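Local coordinates for protein nucleoporin NUP82 (Chaetomium thermophilum, PDB 5CWW) that probably acts as a structural component of the nuclear pore complex and a docking partner for transport factors, this chain being its N-terminal beta-propeller domain, at residues P561-T566 / L578-T583; M491-A496 / Y503-A508; P43-T48 / I117-M122. All blocks are in the same frame, centred on the assembly; numbering follows the deposited sequence.

Interaction 1: residues P561-T566 / L578-T583; sequences PLAAAT and LSATQT
Ser579 OG donates a short hydrogen bond of 2.6 Å to Ala563 O, meeting a lone pair in the carbonyl plane at a C=O...O angle of 142°. With OG anti to the backbone N of Ser579 (chi1 -175°), the hydroxyl leaves its own strand and reaches across to residues 561-566. One residue on, Ala563 N binds Ala580 O at 3.0 Å and nearly straight, 166° at the hydrogen. Ala580 O has further company: Leu562 CA makes a CA-H...O contact of 3.4 Å, and Arg46 NH1 adds a weak bond. Regular pairing begins only at Thr566 and Leu578, an antiparallel hydrogen-bonded pair in which Thr566 N meets Leu578 O at 2.8 Å and Leu578 N meets Thr566 O at 2.9 Å. The contact belongs to the last blade of the seven-bladed propeller: residues 561-566 bring the chain from strand 548-554 of the preceding blade into strand 566-570, along the antiparallel neighbour 576-580. Packing continues beyond the bonds. Leu562 CD2 lies 3.8 Å from Thr581 CG2, the two side chains side by side and pointing the same way, while Ile510 backs Leu562 from the previous blade. Thr581 OG1 accepts from Thr583 N in an ST turn and also bonds Asp584 N. At the exposed margin Gln582, bent at chi2, brings CD to 4.2 Å from Pro561 CD.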
ATOM      1  N   PRO B 561     -19.567   4.778  11.196  1.00 97.47           N
ATOM      2  CA  PRO B 561     -18.299   5.175  10.579  1.00 87.87           C
ATOM      3  C   PRO B 561     -18.475   6.367   9.648  1.00 84.18           C
ATOM      4  O   PRO B 561     -19.546   6.535   9.062  1.00 85.68           O
ATOM      5  CB  PRO B 561     -17.883   3.927   9.801  1.00 92.32           C
ATOM      6  CG  PRO B 561     -19.166   3.270   9.454  1.00 92.25           C
ATOM      7  CD  PRO B 561     -20.094   3.533  10.609  1.00 96.11           C
ATOM      8  N   LEU B 562     -17.434   7.183   9.522  1.00 74.47           N
ATOM      9  CA  LEU B 562     -17.483   8.357   8.664  1.00 68.72           C
ATOM     10  C   LEU B 562     -16.774   8.086   7.346  1.00 63.97           C
ATOM     11  O   LEU B 562     -15.725   7.439   7.314  1.00 62.31           O
ATOM     12  CB  LEU B 562     -16.847   9.563   9.362  1.00 67.28           C
ATOM     13  CG  LEU B 562     -17.423   9.932  10.731  1.00 68.32           C
ATOM     14  CD1 LEU B 562     -16.683  11.127  11.312  1.00 67.85           C
ATOM     15  CD2 LEU B 562     -18.917  10.221  10.643  1.00 70.66           C
ATOM     16  N   ALA B 563     -17.356   8.575   6.258  1.00 62.35           N
ATOM     17  CA  ALA B 563     -16.695   8.535   4.965  1.00 60.09           C
ATOM     18  C   ALA B 563     -15.405   9.343   5.045  1.00 58.28           C
ATOM     19  O   ALA B 563     -15.378  10.418   5.647  1.00 56.70           O
ATOM     20  CB  ALA B 563     -17.605   9.079   3.880  1.00 60.57           C
ATOM     21  N   ALA B 564     -14.336   8.810   4.459  1.00 58.81           N
ATOM     22  CA  ALA B 564     -13.045   9.486   4.455  1.00 58.37           C
ATOM     23  C   ALA B 564     -13.200  10.918   3.965  1.00 58.65           C
ATOM     24  O   ALA B 564     -13.843  11.166   2.944  1.00 59.74           O
ATOM     25  CB  ALA B 564     -12.054   8.735   3.585  1.00 58.09           C
ATOM     26  N   ALA B 565     -12.617  11.852   4.710  1.00 57.76           N
ATOM     27  CA  ALA B 565     -12.741  13.274   4.416  1.00 58.09           C
ATOM     28  C   ALA B 565     -12.298  13.584   2.992  1.00 57.45           C
ATOM     29  O   ALA B 565     -11.277  13.082   2.528  1.00 54.52           O
ATOM     30  CB  ALA B 565     -11.929  14.088   5.410  1.00 58.34           C
ATOM     31  N   THR B 566     -13.080  14.409   2.306  1.00 60.90           N
ATOM     32  CA  THR B 566     -12.768  14.826   0.946  1.00 64.07           C
ATOM     33  C   THR B 566     -12.605  16.339   0.904  1.00 65.01           C
ATOM     34  O   THR B 566     -13.563  17.081   1.124  1.00 66.56           O
ATOM     35  CB  THR B 566     -13.866  14.396  -0.042  1.00 68.44           C
ATOM     36  OG1 THR B 566     -14.100  12.986   0.085  1.00 69.34           O
ATOM     37  CG2 THR B 566     -13.459  14.715  -1.472  1.00 70.36           C
ATOM     38  N   LEU B 578     -15.588  17.556   3.117  1.00 68.54           N
ATOM     39  CA  LEU B 578     -16.818  16.802   2.943  1.00 68.13           C
ATOM     40  C   LEU B 578     -16.657  15.403   3.530  1.00 65.02           C
ATOM     41  O   LEU B 578     -15.708  14.688   3.205  1.00 62.27           O
ATOM     42  CB  LEU B 578     -17.197  16.727   1.464  1.00 69.82           C
ATOM     43  CG  LEU B 578     -18.519  16.028   1.148  1.00 71.62           C
ATOM     44  CD1 LEU B 578     -19.696  16.790   1.748  1.00 75.29           C
ATOM     45  CD2 LEU B 578     -18.686  15.875  -0.355  1.00 74.60           C
ATOM     46  N   SER B 579     -17.576  15.030   4.412  1.00 65.13           N
ATOM     47  CA  SER B 579     -17.653  13.665   4.919  1.00 63.41           C
ATOM     48  C   SER B 579     -19.120  13.283   5.027  1.00 63.83           C
ATOM     49  O   SER B 579     -19.986  14.000   4.525  1.00 65.35           O
ATOM     50  CB  SER B 579     -16.950  13.536   6.273  1.00 63.38           C
ATOM     51  OG  SER B 579     -16.929  12.188   6.715  1.00 62.81           O
ATOM     52  N   ALA B 580     -19.410  12.165   5.681  1.00 61.08           N
ATOM     53  CA  ALA B 580     -20.792  11.724   5.818  1.00 62.48           C
ATOM     54  C   ALA B 580     -20.938  10.595   6.821  1.00 67.80           C
ATOM     55  O   ALA B 580     -20.046   9.759   6.969  1.00 68.31           O
ATOM     56  CB  ALA B 580     -21.343  11.284   4.463  1.00 61.00           C
ATOM     57  N   THR B 581     -22.072  10.584   7.511  1.00 73.71           N
ATOM     58  CA  THR B 581     -22.462   9.453   8.336  1.00 77.09           C
ATOM     59  C   THR B 581     -23.212   8.469   7.446  1.00 83.68           C
ATOM     60  O   THR B 581     -23.228   8.623   6.224  1.00 80.97           O
ATOM     61  CB  THR B 581     -23.351   9.878   9.518  1.00 77.81           C
ATOM     62  OG1 THR B 581     -24.570  10.447   9.024  1.00 79.09           O
ATOM     63  CG2 THR B 581     -22.632  10.899  10.389  1.00 78.14           C
ATOM     64  N   GLN B 582     -23.830   7.462   8.052  1.00 92.80           N
ATOM     65  CA  GLN B 582     -24.613   6.491   7.298  1.00 99.33           C
ATOM     66  C   GLN B 582     -25.826   7.150   6.644  1.00101.87           C
ATOM     67  O   GLN B 582     -26.369   6.631   5.668  1.00102.61           O
ATOM     68  CB  GLN B 582     -25.075   5.348   8.205  1.00105.74           C
ATOM     69  CG  GLN B 582     -23.947   4.553   8.846  1.00106.63           C
ATOM     70  CD  GLN B 582     -23.238   3.644   7.861  1.00108.26           C
ATOM     71  OE1 GLN B 582     -22.546   4.111   6.954  1.00107.37           O
ATOM     72  NE2 GLN B 582     -23.408   2.340   8.033  1.00109.02           N
ATOM     73  N   THR B 583     -26.234   8.298   7.179  1.00102.88           N
ATOM     74  CA  THR B 583     -27.477   8.946   6.767  1.00102.31           C
ATOM     75  C   THR B 583     -27.309  10.418   6.389  1.00 98.82           C
ATOM     76  O   THR B 583     -27.945  10.893   5.449  1.00103.57           O
ATOM     77  CB  THR B 583     -28.532   8.859   7.884  1.00105.20           C
ATOM     78  OG1 THR B 583     -28.098   9.623   9.016  1.00104.17           O
ATOM     79  CG2 THR B 583     -28.751   7.413   8.304  1.00104.81           C
TER

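Interaction 2: residues M491-A496 / Y503-A508; sequences MFSEDA and YVTHPA
Tyr503 and Asp495 meet near the turn end of a beta hairpin, strands 491-494 and 501-506 of one propeller blade. Its antiparallel hydrogen-bonded pairs are Met491-Thr505 and Ser493-Tyr503, with Tyr503 N to Ser493 O at 2.8 Å; between them Phe492 and Val504 form a non-hydrogen-bonded pair. Past the end of strand 491-494, Tyr503 OH gives Asp495 OD2 a weak hydrogen bond of 2.7 Å, carboxylate and ring planes 36° apart. Asp495 holds CG anti to its backbone N (chi1 180°), which turns the carboxylate back to the phenol. A phenylalanine in place of Tyr503 would probably cost OD2 this hydroxyl and leave the carboxylate more dependent on its remaining partners. Those fix it from beyond the pair: Tyr575 OH also binds OD2, and Thr497 OG1 and Ser498 N hold OD1. On the other face of the sheet, Phe492 CE1 packs 3.7 Å from Val504 CG2, the side chains running side by side, and Tyr503 O lies at the edge of the phenyl ring in its plane. Cys429 and Leu431 of the neighbouring blade press on Phe492. On the face shared by Met491, Ser493, Tyr503 and Thr505, Thr505 OG1 takes a hydrogen bond from Ala565 N; one water joins the serine and threonine hydroxyls, 2.7 Å from Thr505 OG1, and donates to Met491 O at 2.9 Å.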
ATOM      1  N   MET B 491      -8.448   6.722   8.580  1.00 52.14           N
ATOM      2  CA  MET B 491      -7.989   6.917   7.205  1.00 52.95           C
ATOM      3  C   MET B 491      -7.326   8.273   6.991  1.00 51.49           C
ATOM      4  O   MET B 491      -7.747   9.270   7.567  1.00 51.32           O
ATOM      5  CB  MET B 491      -9.164   6.784   6.239  1.00 56.08           C
ATOM      6  CG  MET B 491      -9.888   5.451   6.304  1.00 58.00           C
ATOM      7  SD  MET B 491     -11.447   5.497   5.398  1.00 58.06           S
ATOM      8  CE  MET B 491     -12.467   6.429   6.536  1.00 56.79           C
ATOM      9  N   PHE B 492      -6.297   8.298   6.150  1.00 49.62           N
ATOM     10  CA  PHE B 492      -5.710   9.552   5.687  1.00 49.88           C
ATOM     11  C   PHE B 492      -6.504  10.107   4.505  1.00 49.76           C
ATOM     12  O   PHE B 492      -7.091   9.349   3.732  1.00 50.80           O
ATOM     13  CB  PHE B 492      -4.250   9.353   5.266  1.00 49.42           C
ATOM     14  CG  PHE B 492      -3.269   9.352   6.407  1.00 49.95           C
ATOM     15  CD1 PHE B 492      -3.286  10.353   7.365  1.00 50.07           C
ATOM     16  CD2 PHE B 492      -2.315   8.350   6.510  1.00 50.55           C
ATOM     17  CE1 PHE B 492      -2.373  10.352   8.409  1.00 50.47           C
ATOM     18  CE2 PHE B 492      -1.400   8.344   7.549  1.00 49.85           C
ATOM     19  CZ  PHE B 492      -1.429   9.350   8.500  1.00 51.09           C
ATOM     20  N   SER B 493      -6.518  11.430   4.378  1.00 50.11           N
ATOM     21  CA  SER B 493      -7.054  12.097   3.194  1.00 51.28           C
ATOM     22  C   SER B 493      -6.179  13.293   2.855  1.00 50.78           C
ATOM     23  O   SER B 493      -5.763  14.026   3.749  1.00 49.43           O
ATOM     24  CB  SER B 493      -8.493  12.557   3.422  1.00 55.59           C
ATOM     25  OG  SER B 493      -9.326  11.480   3.801  1.00 56.80           O
ATOM     26  N   GLU B 494      -5.912  13.502   1.571  1.00 53.69           N
ATOM     27  CA  GLU B 494      -5.075  14.621   1.154  1.00 57.68           C
ATOM     28  C   GLU B 494      -5.872  15.923   1.161  1.00 57.24           C
ATOM     29  O   GLU B 494      -7.085  15.922   0.953  1.00 58.70           O
ATOM     30  CB  GLU B 494      -4.482  14.372  -0.236  1.00 65.30           C
ATOM     31  CG  GLU B 494      -3.549  15.488  -0.706  1.00 70.98           C
ATOM     32  CD  GLU B 494      -2.844  15.168  -2.011  1.00 76.03           C
ATOM     33  OE1 GLU B 494      -3.048  14.058  -2.551  1.00 77.83           O
ATOM     34  OE2 GLU B 494      -2.081  16.033  -2.497  1.00 78.46           O
ATOM     35  N   ASP B 495      -5.177  17.029   1.409  1.00 55.73           N
ATOM     36  CA  ASP B 495      -5.777  18.356   1.337  1.00 54.68           C
ATOM     37  C   ASP B 495      -5.611  18.926  -0.067  1.00 55.63           C
ATOM     38  O   ASP B 495      -4.529  18.857  -0.650  1.00 55.19           O
ATOM     39  CB  ASP B 495      -5.146  19.290   2.368  1.00 54.63           C
ATOM     40  CG  ASP B 495      -5.739  20.685   2.330  1.00 55.14           C
ATOM     41  OD1 ASP B 495      -5.248  21.517   1.540  1.00 57.22           O
ATOM     42  OD2 ASP B 495      -6.692  20.946   3.094  1.00 54.93           O
ATOM     43  N   ALA B 496      -6.689  19.486  -0.603  1.00 56.37           N
ATOM     44  CA  ALA B 496      -6.710  19.981  -1.975  1.00 58.88           C
ATOM     45  C   ALA B 496      -5.780  21.171  -2.214  1.00 61.07           C
ATOM     46  O   ALA B 496      -5.351  21.398  -3.345  1.00 62.59           O
ATOM     47  CB  ALA B 496      -8.131  20.359  -2.359  1.00 60.26           C
ATOM     48  N   TYR B 503      -5.844  15.059   6.300  1.00 51.44           N
ATOM     49  CA  TYR B 503      -6.874  14.776   7.292  1.00 50.89           C
ATOM     50  C   TYR B 503      -6.823  13.342   7.801  1.00 51.24           C
ATOM     51  O   TYR B 503      -6.341  12.445   7.117  1.00 47.83           O
ATOM     52  CB  TYR B 503      -8.253  15.063   6.706  1.00 52.29           C
ATOM     53  CG  TYR B 503      -8.373  16.464   6.178  1.00 54.10           C
ATOM     54  CD1 TYR B 503      -8.719  17.508   7.020  1.00 55.44           C
ATOM     55  CD2 TYR B 503      -8.138  16.748   4.840  1.00 54.52           C
ATOM     56  CE1 TYR B 503      -8.822  18.795   6.549  1.00 58.75           C
ATOM     57  CE2 TYR B 503      -8.243  18.039   4.357  1.00 57.46           C
ATOM     58  CZ  TYR B 503      -8.587  19.059   5.219  1.00 59.60           C
ATOM     59  OH  TYR B 503      -8.695  20.349   4.755  1.00 62.64           O
ATOM     60  N   VAL B 504      -7.325  13.152   9.017  1.00 55.19           N
ATOM     61  CA  VAL B 504      -7.513  11.829   9.593  1.00 56.71           C
ATOM     62  C   VAL B 504      -8.987  11.658   9.936  1.00 57.27           C
ATOM     63  O   VAL B 504      -9.533  12.414  10.742  1.00 59.76           O
ATOM     64  CB  VAL B 504      -6.645  11.623  10.853  1.00 57.41           C
ATOM     65  CG1 VAL B 504      -6.982  10.305  11.553  1.00 56.89           C
ATOM     66  CG2 VAL B 504      -5.174  11.664  10.489  1.00 56.20           C
ATOM     67  N   THR B 505      -9.622  10.669   9.312  1.00 56.12           N
ATOM     68  CA  THR B 505     -11.032  10.377   9.548  1.00 55.63           C
ATOM     69  C   THR B 505     -11.180   9.084  10.338  1.00 57.69           C
ATOM     70  O   THR B 505     -10.510   8.091  10.059  1.00 58.13           O
ATOM     71  CB  THR B 505     -11.822  10.260   8.229  1.00 53.97           C
ATOM     72  OG1 THR B 505     -11.681  11.469   7.473  1.00 53.54           O
ATOM     73  CG2 THR B 505     -13.303  10.010   8.505  1.00 54.40           C
ATOM     74  N   HIS B 506     -12.080   9.108  11.312  1.00 60.04           N
ATOM     75  CA  HIS B 506     -12.303   7.987  12.215  1.00 60.89           C
ATOM     76  C   HIS B 506     -13.739   8.112  12.718  1.00 61.14           C
ATOM     77  O   HIS B 506     -14.273   9.221  12.756  1.00 62.31           O
ATOM     78  CB  HIS B 506     -11.290   8.019  13.365  1.00 61.26           C
ATOM     79  CG  HIS B 506     -11.340   6.823  14.264  1.00 62.60           C
ATOM     80  ND1 HIS B 506     -12.141   6.765  15.384  1.00 64.39           N
ATOM     81  CD2 HIS B 506     -10.676   5.643  14.217  1.00 62.91           C
ATOM     82  CE1 HIS B 506     -11.976   5.600  15.983  1.00 65.38           C
ATOM     83  NE2 HIS B 506     -11.092   4.900  15.295  1.00 65.09           N
ATOM     84  N   PRO B 507     -14.382   6.990  13.085  1.00 63.34           N
ATOM     85  CA  PRO B 507     -15.756   7.108  13.592  1.00 66.18           C
ATOM     86  C   PRO B 507     -15.901   8.083  14.764  1.00 71.14           C
ATOM     87  O   PRO B 507     -16.992   8.602  14.995  1.00 74.37           O
ATOM     88  CB  PRO B 507     -16.084   5.678  14.027  1.00 65.50           C
ATOM     89  CG  PRO B 507     -15.271   4.825  13.114  1.00 62.15           C
ATOM     90  CD  PRO B 507     -13.994   5.582  12.880  1.00 61.13           C
ATOM     91  N   ALA B 508     -14.811   8.335  15.481  1.00 70.49           N
ATOM     92  CA  ALA B 508     -14.836   9.248  16.617  1.00 72.84           C
ATOM     93  C   ALA B 508     -14.863  10.702  16.156  1.00 73.97           C
ATOM     94  O   ALA B 508     -15.432  11.561  16.829  1.00 76.96           O
ATOM     95  CB  ALA B 508     -13.635   9.003  17.516  1.00 72.50           C
TER
HETATM   96  O   HOH W   1      -9.235  11.415   6.327  1.00 43.08           O

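Interaction 3: residues P43-T48 / I117-M122; sequences PGPRRT and IRQLVM
Arg47 and Gln119 lie side by side, pointing the same way, with guanidinium and amide planes 49° apart. Gln119 OE1 sits at the edge of the guanidinium, in its plane, and 3.5 Å from Arg47 CD, so the touching is done mainly by the alkyl part of the arginine. Both polar ends are held farther off: Arg47 NH2 forms a salt bridge to Asp391, and Gln119 NE2 donates to Val176 O of the next blade. Across the amide, at a slant to it, comes the ring of Pro45, whose CG is 3.8 Å from Gln119 NE2. Arg118 goes another way; its chain bends at chi2 (-75°) and runs back alongside the 43-45 backbone, bringing NH1 within 3.8 Å of Pro43 O. Gly44, at phi 151°, adopts backbone angles that call for glycine, since a CB would jam against the preceding carbonyl. Leu120 touches the end of the loop through one branch, CD1 lying 3.5 Å from Thr48 O. Two backbone bonds set these positions, Arg47 N to Arg118 O at 2.9 Å and Leu120 N to Arg47 O at 2.8 Å. They frame a single bridge between Arg47, in the chain leading into the preceding blade, and Gln119. On its other pairing, with strand 128-132, Arg118 and Gln119 both face Leu132: a classic beta bulge at the start of the innermost strand of a propeller blade.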
ATOM      1  N   PRO B  43     -15.720  -4.452   9.641  1.00110.84           N
ATOM      2  CA  PRO B  43     -14.379  -3.856   9.715  1.00108.77           C
ATOM      3  C   PRO B  43     -13.743  -3.607   8.350  1.00101.33           C
ATOM      4  O   PRO B  43     -13.752  -4.486   7.489  1.00102.95           O
ATOM      5  CB  PRO B  43     -13.575  -4.899  10.500  1.00111.04           C
ATOM      6  CG  PRO B  43     -14.279  -6.181  10.253  1.00113.28           C
ATOM      7  CD  PRO B  43     -15.733  -5.832  10.161  1.00115.09           C
ATOM      8  N   GLY B  44     -13.200  -2.406   8.168  1.00 94.59           N
ATOM      9  CA  GLY B  44     -12.540  -2.033   6.931  1.00 85.36           C
ATOM     10  C   GLY B  44     -12.633  -0.538   6.682  1.00 77.20           C
ATOM     11  O   GLY B  44     -13.418   0.153   7.331  1.00 78.58           O
ATOM     12  N   PRO B  45     -11.830  -0.028   5.737  1.00 67.54           N
ATOM     13  CA  PRO B  45     -11.858   1.397   5.390  1.00 65.20           C
ATOM     14  C   PRO B  45     -13.146   1.798   4.678  1.00 67.23           C
ATOM     15  O   PRO B  45     -13.818   0.944   4.098  1.00 70.59           O
ATOM     16  CB  PRO B  45     -10.650   1.558   4.463  1.00 60.88           C
ATOM     17  CG  PRO B  45     -10.438   0.209   3.877  1.00 59.34           C
ATOM     18  CD  PRO B  45     -10.838  -0.771   4.939  1.00 62.27           C
ATOM     19  N   ARG B  46     -13.479   3.084   4.731  1.00 65.47           N
ATOM     20  CA  ARG B  46     -14.680   3.600   4.086  1.00 64.60           C
ATOM     21  C   ARG B  46     -14.373   4.878   3.310  1.00 57.09           C
ATOM     22  O   ARG B  46     -14.573   5.989   3.810  1.00 58.38           O
ATOM     23  CB  ARG B  46     -15.777   3.870   5.121  1.00 72.46           C
ATOM     24  CG  ARG B  46     -17.111   4.272   4.502  1.00 79.82           C
ATOM     25  CD  ARG B  46     -18.140   4.668   5.550  1.00 88.48           C
ATOM     26  NE  ARG B  46     -19.432   4.979   4.937  1.00 94.70           N
ATOM     27  CZ  ARG B  46     -20.278   5.911   5.372  1.00 99.63           C
ATOM     28  NH1 ARG B  46     -19.994   6.646   6.439  1.00101.19           N
ATOM     29  NH2 ARG B  46     -21.422   6.107   4.732  1.00101.69           N
ATOM     30  N   ARG B  47     -13.884   4.704   2.085  1.00 55.48           N
ATOM     31  CA  ARG B  47     -13.648   5.819   1.173  1.00 55.12           C
ATOM     32  C   ARG B  47     -14.833   5.954   0.227  1.00 53.04           C
ATOM     33  O   ARG B  47     -14.694   5.818  -0.989  1.00 50.33           O
ATOM     34  CB  ARG B  47     -12.350   5.610   0.392  1.00 61.37           C
ATOM     35  CG  ARG B  47     -11.126   5.497   1.282  1.00 70.09           C
ATOM     36  CD  ARG B  47      -9.835   5.571   0.488  1.00 77.74           C
ATOM     37  NE  ARG B  47      -8.668   5.480   1.361  1.00 85.76           N
ATOM     38  CZ  ARG B  47      -8.190   6.493   2.080  1.00 93.06           C
ATOM     39  NH1 ARG B  47      -8.776   7.683   2.037  1.00 96.37           N
ATOM     40  NH2 ARG B  47      -7.125   6.315   2.848  1.00 95.27           N
ATOM     41  N   THR B  48     -16.001   6.223   0.798  1.00 54.67           N
ATOM     42  CA  THR B  48     -17.253   6.169   0.056  1.00 57.81           C
ATOM     43  C   THR B  48     -17.596   7.482  -0.651  1.00 59.16           C
ATOM     44  O   THR B  48     -18.670   7.606  -1.242  1.00 62.37           O
ATOM     45  CB  THR B  48     -18.410   5.787   0.993  1.00 61.38           C
ATOM     46  OG1 THR B  48     -18.301   6.531   2.211  1.00 62.50           O
ATOM     47  CG2 THR B  48     -18.360   4.300   1.314  1.00 62.17           C
ATOM     48  N   ILE B 117     -20.272  -1.159  -1.351  1.00 65.97           N
ATOM     49  CA  ILE B 117     -19.066  -0.480  -1.803  1.00 61.54           C
ATOM     50  C   ILE B 117     -18.257   0.001  -0.603  1.00 59.18           C
ATOM     51  O   ILE B 117     -18.811   0.521   0.365  1.00 61.29           O
ATOM     52  CB  ILE B 117     -19.405   0.711  -2.721  1.00 60.54           C
ATOM     53  CG1 ILE B 117     -20.127   0.212  -3.976  1.00 63.66           C
ATOM     54  CG2 ILE B 117     -18.141   1.477  -3.108  1.00 56.07           C
ATOM     55  CD1 ILE B 117     -20.706   1.312  -4.840  1.00 65.98           C
ATOM     56  N   ARG B 118     -16.941  -0.166  -0.684  1.00 56.00           N
ATOM     57  CA  ARG B 118     -16.040   0.203   0.402  1.00 59.09           C
ATOM     58  C   ARG B 118     -15.199   1.417   0.035  1.00 52.41           C
ATOM     59  O   ARG B 118     -14.932   2.272   0.881  1.00 50.72           O
ATOM     60  CB  ARG B 118     -15.129  -0.972   0.761  1.00 61.24           C
ATOM     61  CG  ARG B 118     -15.855  -2.162   1.369  1.00 72.76           C
ATOM     62  CD  ARG B 118     -16.255  -1.894   2.809  1.00 84.10           C
ATOM     63  NE  ARG B 118     -16.955  -3.030   3.402  1.00 95.97           N
ATOM     64  CZ  ARG B 118     -16.353  -4.099   3.917  1.00104.49           C
ATOM     65  NH1 ARG B 118     -15.030  -4.192   3.914  1.00105.30           N
ATOM     66  NH2 ARG B 118     -17.077  -5.079   4.436  1.00109.44           N
ATOM     67  N   GLN B 119     -14.780   1.486  -1.226  1.00 50.26           N
ATOM     68  CA  GLN B 119     -13.890   2.552  -1.674  1.00 50.58           C
ATOM     69  C   GLN B 119     -14.221   3.044  -3.079  1.00 51.78           C
ATOM     70  O   GLN B 119     -14.554   2.254  -3.967  1.00 53.05           O
ATOM     71  CB  GLN B 119     -12.433   2.081  -1.648  1.00 51.18           C
ATOM     72  CG  GLN B 119     -11.976   1.471  -0.334  1.00 53.68           C
ATOM     73  CD  GLN B 119     -10.469   1.306  -0.272  1.00 53.86           C
ATOM     74  OE1 GLN B 119      -9.719   2.245  -0.545  1.00 52.23           O
ATOM     75  NE2 GLN B 119     -10.017   0.106   0.075  1.00 56.67           N
ATOM     76  N   LEU B 120     -14.123   4.358  -3.257  1.00 51.49           N
ATOM     77  CA  LEU B 120     -14.174   4.992  -4.569  1.00 52.71           C
ATOM     78  C   LEU B 120     -12.869   5.746  -4.789  1.00 54.33           C
ATOM     79  O   LEU B 120     -12.492   6.577  -3.962  1.00 56.28           O
ATOM     80  CB  LEU B 120     -15.360   5.951  -4.677  1.00 54.74           C
ATOM     81  CG  LEU B 120     -16.747   5.374  -4.398  1.00 56.99           C
ATOM     82  CD1 LEU B 120     -17.790   6.485  -4.427  1.00 60.30           C
ATOM     83  CD2 LEU B 120     -17.090   4.289  -5.403  1.00 56.77           C
ATOM     84  N   VAL B 121     -12.185   5.466  -5.895  1.00 53.75           N
ATOM     85  CA  VAL B 121     -10.920   6.134  -6.189  1.00 51.65           C
ATOM     86  C   VAL B 121     -10.950   6.774  -7.570  1.00 52.70           C
ATOM     87  O   VAL B 121     -10.944   6.085  -8.591  1.00 51.72           O
ATOM     88  CB  VAL B 121      -9.727   5.162  -6.114  1.00 48.77           C
ATOM     89  CG1 VAL B 121      -8.417   5.936  -6.180  1.00 47.17           C
ATOM     90  CG2 VAL B 121      -9.786   4.337  -4.834  1.00 49.59           C
ATOM     91  N   MET B 122     -10.971   8.103  -7.584  1.00 53.87           N
ATOM     92  CA  MET B 122     -10.980   8.874  -8.819  1.00 55.02           C
ATOM     93  C   MET B 122      -9.635   8.763  -9.522  1.00 56.28           C
ATOM     94  O   MET B 122      -8.589   8.778  -8.875  1.00 55.43           O
ATOM     95  CB  MET B 122     -11.295  10.343  -8.520  1.00 55.11           C
ATOM     96  CG  MET B 122     -11.548  11.200  -9.752  1.00 55.07           C
ATOM     97  SD  MET B 122     -13.012  10.711 -10.687  1.00 59.73           S
ATOM     98  CE  MET B 122     -14.310  11.017  -9.491  1.00 49.87           C
TER

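Overall arrangement
The three contacts follow one another along the chain yet cluster in space. The centre of interaction 1 is about 10 Å from the centres of both interaction 2 and interaction 3, which are themselves about 12 Å apart. Residues 561-566 are shared ground: Ala565 N probably bonds Thr505 OG1 of interaction 2 (2.9 Å), and Ala564 N probably bonds Arg46 O of interaction 3 (2.9 Å). Interactions 2 and 3 meet directly where Arg47 NH1 reaches Phe492 O, also at 2.9 Å, and where Met491 packs on Pro45. The N-terminal segment 43-48 is thereby tied to both late blades, as expected where a propeller closes its ring.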